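Local coordinates for protein putative DD-carboxypeptidase TP_0574 (Treponema pallidum, PDB 1O75) that is a penicillin-binding lipoprotein with zinc-stimulated carboxypeptidase activity, possibly serving to reduce the cross-linking of peptidoglycan, at residues L332-L343 and F402-V413. The protein carries 2 engineered substitutions. Residues are numbered along the deposited sequence; the frame is centred on the assembly and turned at random.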
loop_
_atom_site.group_PDB
_atom_site.type_symbol
_atom_site.label_atom_id
_atom_site.label_comp_id
_atom_site.label_asym_id
_atom_site.label_seq_id
_atom_site.Cartn_x
_atom_site.Cartn_y
_atom_site.Cartn_z
ATOM N N LEU B 332 -14.401 16.863 9.565
ATOM C CA LEU B 332 -14.175 18.171 10.164
ATOM C C LEU B 332 -14.413 19.352 9.243
ATOM O O LEU B 332 -14.351 19.223 8.021
ATOM C CB LEU B 332 -12.744 18.239 10.713
ATOM C CG LEU B 332 -12.514 17.257 11.865
ATOM C CD1 LEU B 332 -11.032 17.100 12.128
ATOM C CD2 LEU B 332 -13.258 17.759 13.122
ATOM N N PRO B 333 -14.694 20.528 9.833
ATOM C CA PRO B 333 -14.943 21.770 9.100
ATOM C C PRO B 333 -13.662 22.189 8.403
ATOM O O PRO B 333 -12.564 21.794 8.805
ATOM C CB PRO B 333 -15.307 22.769 10.198
ATOM C CG PRO B 333 -15.809 21.915 11.306
ATOM C CD PRO B 333 -14.892 20.729 11.276
ATOM N N LYS B 334 -13.812 23.003 7.369
ATOM C CA LYS B 334 -12.678 23.509 6.610
ATOM C C LYS B 334 -12.128 24.728 7.334
ATOM O O LYS B 334 -12.894 25.601 7.740
ATOM C CB LYS B 334 -13.135 23.926 5.212
ATOM C CG LYS B 334 -12.015 24.392 4.310
ATOM C CD LYS B 334 -12.550 24.822 2.952
ATOM C CE LYS B 334 -11.417 25.104 1.973
ATOM N NZ LYS B 334 -10.469 26.138 2.486
ATOM N N TYR B 335 -10.811 24.788 7.504
ATOM C CA TYR B 335 -10.191 25.941 8.166
ATOM C C TYR B 335 -10.283 27.114 7.195
ATOM O O TYR B 335 -9.691 27.079 6.116
ATOM C CB TYR B 335 -8.727 25.645 8.492
ATOM C CG TYR B 335 -7.955 26.840 9.008
ATOM C CD1 TYR B 335 -8.316 27.474 10.198
ATOM C CD2 TYR B 335 -6.857 27.335 8.302
ATOM C CE1 TYR B 335 -7.599 28.579 10.672
ATOM C CE2 TYR B 335 -6.134 28.434 8.767
ATOM C CZ TYR B 335 -6.510 29.051 9.948
ATOM O OH TYR B 335 -5.800 30.145 10.387
ATOM N N GLU B 336 -11.036 28.142 7.573
ATOM C CA GLU B 336 -11.224 29.305 6.708
ATOM C C GLU B 336 -10.193 30.420 6.855
ATOM O O GLU B 336 -10.181 31.361 6.062
ATOM C CB GLU B 336 -12.633 29.874 6.893
ATOM C CG GLU B 336 -13.730 29.045 6.225
ATOM C CD GLU B 336 -13.639 29.044 4.699
ATOM O OE1 GLU B 336 -12.663 28.490 4.141
ATOM O OE2 GLU B 336 -14.551 29.604 4.054
ATOM N N GLY B 337 -9.336 30.334 7.863
ATOM C CA GLY B 337 -8.314 31.351 8.004
ATOM C C GLY B 337 -7.275 31.009 6.956
ATOM O O GLY B 337 -7.474 30.067 6.185
ATOM N N ASN B 338 -6.181 31.757 6.894
ATOM C CA ASN B 338 -5.144 31.430 5.921
ATOM C C ASN B 338 -3.787 31.298 6.591
ATOM O O ASN B 338 -3.296 32.223 7.234
ATOM C CB ASN B 338 -5.113 32.450 4.777
ATOM C CG ASN B 338 -5.952 32.001 3.581
ATOM O OD1 ASN B 338 -5.763 30.900 3.059
ATOM N ND2 ASN B 338 -6.880 32.850 3.147
ATOM N N ILE B 339 -3.202 30.116 6.430
ATOM C CA ILE B 339 -1.924 29.758 7.026
ATOM C C ILE B 339 -0.726 30.010 6.098
ATOM O O ILE B 339 -0.840 29.909 4.876
ATOM C CB ILE B 339 -1.976 28.267 7.440
ATOM C CG1 ILE B 339 -0.621 27.803 7.971
ATOM C CG2 ILE B 339 -2.416 27.425 6.253
ATOM C CD1 ILE B 339 -0.253 28.414 9.291
ATOM N N ASP B 340 0.419 30.341 6.693
ATOM C CA ASP B 340 1.646 30.606 5.947
ATOM C C ASP B 340 2.725 29.625 6.374
ATOM O O ASP B 340 2.993 29.467 7.564
ATOM C CB ASP B 340 2.147 32.027 6.209
ATOM C CG ASP B 340 1.165 33.088 5.769
ATOM O OD1 ASP B 340 0.863 33.166 4.555
ATOM O OD2 ASP B 340 0.694 33.847 6.644
ATOM N N ILE B 341 3.351 28.980 5.396
ATOM C CA ILE B 341 4.393 27.999 5.673
ATOM C C ILE B 341 5.702 28.311 4.939
ATOM O O ILE B 341 5.694 28.749 3.786
ATOM C CB ILE B 341 3.916 26.585 5.277
ATOM C CG1 ILE B 341 2.679 26.203 6.095
ATOM C CG2 ILE B 341 5.029 25.574 5.498
ATOM C CD1 ILE B 341 1.951 24.981 5.571
ATOM N N GLY B 342 6.825 28.074 5.610
ATOM C CA GLY B 342 8.118 28.326 5.000
ATOM C C GLY B 342 9.163 27.324 5.445
ATOM O O GLY B 342 9.185 26.918 6.608
ATOM N N LEU B 343 10.027 26.922 4.518
ATOM C CA LEU B 343 11.090 25.957 4.818
ATOM C C LEU B 343 12.483 26.554 4.591
ATOM O O LEU B 343 12.788 27.049 3.502
ATOM C CB LEU B 343 10.926 24.702 3.950
ATOM C CG LEU B 343 9.673 23.858 4.188
ATOM C CD1 LEU B 343 9.505 22.863 3.047
ATOM C CD2 LEU B 343 9.779 23.153 5.535
ATOM N N PHE B 402 -4.964 19.569 11.514
ATOM C CA PHE B 402 -5.438 20.318 12.672
ATOM C C PHE B 402 -6.308 19.407 13.526
ATOM O O PHE B 402 -6.725 18.328 13.097
ATOM C CB PHE B 402 -6.263 21.531 12.249
ATOM C CG PHE B 402 -5.590 22.401 11.232
ATOM C CD1 PHE B 402 -5.867 22.251 9.877
ATOM C CD2 PHE B 402 -4.694 23.391 11.630
ATOM C CE1 PHE B 402 -5.269 23.076 8.929
ATOM C CE2 PHE B 402 -4.085 24.223 10.691
ATOM C CZ PHE B 402 -4.374 24.068 9.337
ATOM N N LYS B 403 -6.588 19.855 14.739
ATOM C CA LYS B 403 -7.404 19.091 15.658
ATOM C C LYS B 403 -8.895 19.252 15.360
ATOM O O LYS B 403 -9.656 18.289 15.435
ATOM C CB LYS B 403 -7.122 19.557 17.085
ATOM C CG LYS B 403 -7.636 18.631 18.168
ATOM C CD LYS B 403 -7.429 19.286 19.528
ATOM C CE LYS B 403 -7.616 18.308 20.669
ATOM N NZ LYS B 403 -7.351 18.987 21.968
ATOM N N GLU B 404 -9.307 20.470 15.023
ATOM C CA GLU B 404 -10.712 20.759 14.754
ATOM C C GLU B 404 -11.054 21.069 13.306
ATOM O O GLU B 404 -12.177 21.460 13.021
ATOM C CB GLU B 404 -11.182 21.938 15.620
ATOM C CG GLU B 404 -11.190 21.676 17.121
ATOM C CD GLU B 404 -12.051 20.478 17.500
ATOM O OE1 GLU B 404 -13.227 20.405 17.056
ATOM O OE2 GLU B 404 -11.547 19.607 18.251
ATOM N N PHE B 405 -10.101 20.907 12.396
ATOM C CA PHE B 405 -10.354 21.200 10.988
ATOM C C PHE B 405 -9.759 20.159 10.053
ATOM O O PHE B 405 -8.838 19.436 10.428
ATOM C CB PHE B 405 -9.767 22.561 10.599
ATOM C CG PHE B 405 -10.286 23.708 11.416
ATOM C CD1 PHE B 405 -9.686 24.043 12.625
ATOM C CD2 PHE B 405 -11.365 24.453 10.971
ATOM C CE1 PHE B 405 -10.158 25.115 13.384
ATOM C CE2 PHE B 405 -11.850 25.525 11.714
ATOM C CZ PHE B 405 -11.240 25.858 12.929
ATOM N N GLY B 406 -10.288 20.099 8.835
ATOM C CA GLY B 406 -9.767 19.175 7.846
ATOM C C GLY B 406 -8.320 19.550 7.587
ATOM O O GLY B 406 -7.941 20.706 7.740
ATOM N N SER B 407 -7.500 18.580 7.207
ATOM C CA SER B 407 -6.095 18.847 6.958
ATOM C C SER B 407 -5.902 19.794 5.774
ATOM O O SER B 407 -6.795 19.976 4.946
ATOM C CB SER B 407 -5.358 17.535 6.708
ATOM O OG SER B 407 -5.984 16.823 5.664
ATOM N N VAL B 408 -4.722 20.399 5.709
ATOM C CA VAL B 408 -4.390 21.315 4.631
ATOM C C VAL B 408 -3.007 20.981 4.105
ATOM O O VAL B 408 -2.113 20.640 4.874
ATOM C CB VAL B 408 -4.385 22.775 5.130
ATOM C CG1 VAL B 408 -3.664 23.666 4.140
ATOM C CG2 VAL B 408 -5.811 23.263 5.310
ATOM N N ARG B 409 -2.828 21.038 2.792
ATOM C CA ARG B 409 -1.504 20.793 2.251
ATOM C C ARG B 409 -1.116 21.919 1.307
ATOM O O ARG B 409 -1.945 22.439 0.555
ATOM C CB ARG B 409 -1.404 19.426 1.564
ATOM C CG ARG B 409 -2.420 19.126 0.504
ATOM C CD ARG B 409 -2.059 17.802 -0.168
ATOM N NE ARG B 409 -1.924 16.698 0.785
ATOM C CZ ARG B 409 -1.484 15.486 0.458
ATOM N NH1 ARG B 409 -1.130 15.217 -0.793
ATOM N NH2 ARG B 409 -1.401 14.536 1.375
ATOM N N ALA B 410 0.149 22.315 1.380
ATOM C CA ALA B 410 0.653 23.400 0.558
ATOM C C ALA B 410 2.026 23.101 -0.043
ATOM O O ALA B 410 2.751 22.220 0.421
ATOM C CB ALA B 410 0.719 24.674 1.393
ATOM N N LYS B 411 2.366 23.851 -1.086
ATOM C CA LYS B 411 3.645 23.710 -1.761
ATOM C C LYS B 411 4.597 24.749 -1.191
ATOM O O LYS B 411 4.290 25.940 -1.174
ATOM C CB LYS B 411 3.480 23.947 -3.255
ATOM C CG LYS B 411 2.502 23.009 -3.921
ATOM C CD LYS B 411 3.031 21.594 -3.957
ATOM C CE LYS B 411 2.078 20.696 -4.716
ATOM N NZ LYS B 411 2.596 19.302 -4.791
ATOM N N VAL B 412 5.748 24.293 -0.717
ATOM C CA VAL B 412 6.748 25.184 -0.146
ATOM C C VAL B 412 8.107 24.905 -0.788
ATOM O O VAL B 412 8.486 23.749 -0.977
ATOM C CB VAL B 412 6.858 24.985 1.391
ATOM C CG1 VAL B 412 7.955 25.865 1.964
ATOM C CG2 VAL B 412 5.527 25.307 2.049
ATOM N N VAL B 413 8.831 25.968 -1.127
ATOM C CA VAL B 413 10.155 25.843 -1.735
ATOM C C VAL B 413 11.245 26.103 -0.682
ATOM O O VAL B 413 12.139 25.238 -0.511
ATOM C CB VAL B 413 10.313 26.838 -2.921
ATOM C CG1 VAL B 413 11.726 26.757 -3.499
ATOM C CG2 VAL B 413 9.280 26.525 -4.000
HETATM O O HOH W 1 -9.277 22.806 6.432
#
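V412 meets I341 and L343 where the edge strands of two antiparallel sheets, 340-344 and 408-412, face each other in a C-terminal beta-sandwich, a worked example of two sheets that meet through side chains while the loops leading into their strands are tied by a backbone hydrogen bond. The axes of the two strand segments pass 7.3 Å apart at 42°. V412 can be followed from CB outward: CB lies 3.8 Å from CD1 of L343, CG1 packs tightly on CG of L343, and CG2 presses against CG2 of I341 at 3.5 Å. With CG1 anti to the backbone N (chi1 177°), the valine spreads its two methyls over two neighbours, crossing each at about a right angle; V398 of strand 396-401 touches it as well. Toward the start of both strands, CD1 of I341 reaches CB of A410 and CG2 of I339 reaches CG1 of V408, both more loosely. Beyond the strands, where the chain enters from strand 325-331, N of G406 donates a nearly straight hydrogen bond to O of P333 (2.8 Å), the donor lying somewhat out of the carbonyl plane. L332 lays its CB against the F405-G406 peptide. Y335 turns a ring edge toward a face of F405, the planes at 76°, and meets F402 obliquely, completing an aromatic cluster. Beside it, one water accepts from N of Y335 at 2.7 Å and donates to O of G406 at 2.8 Å.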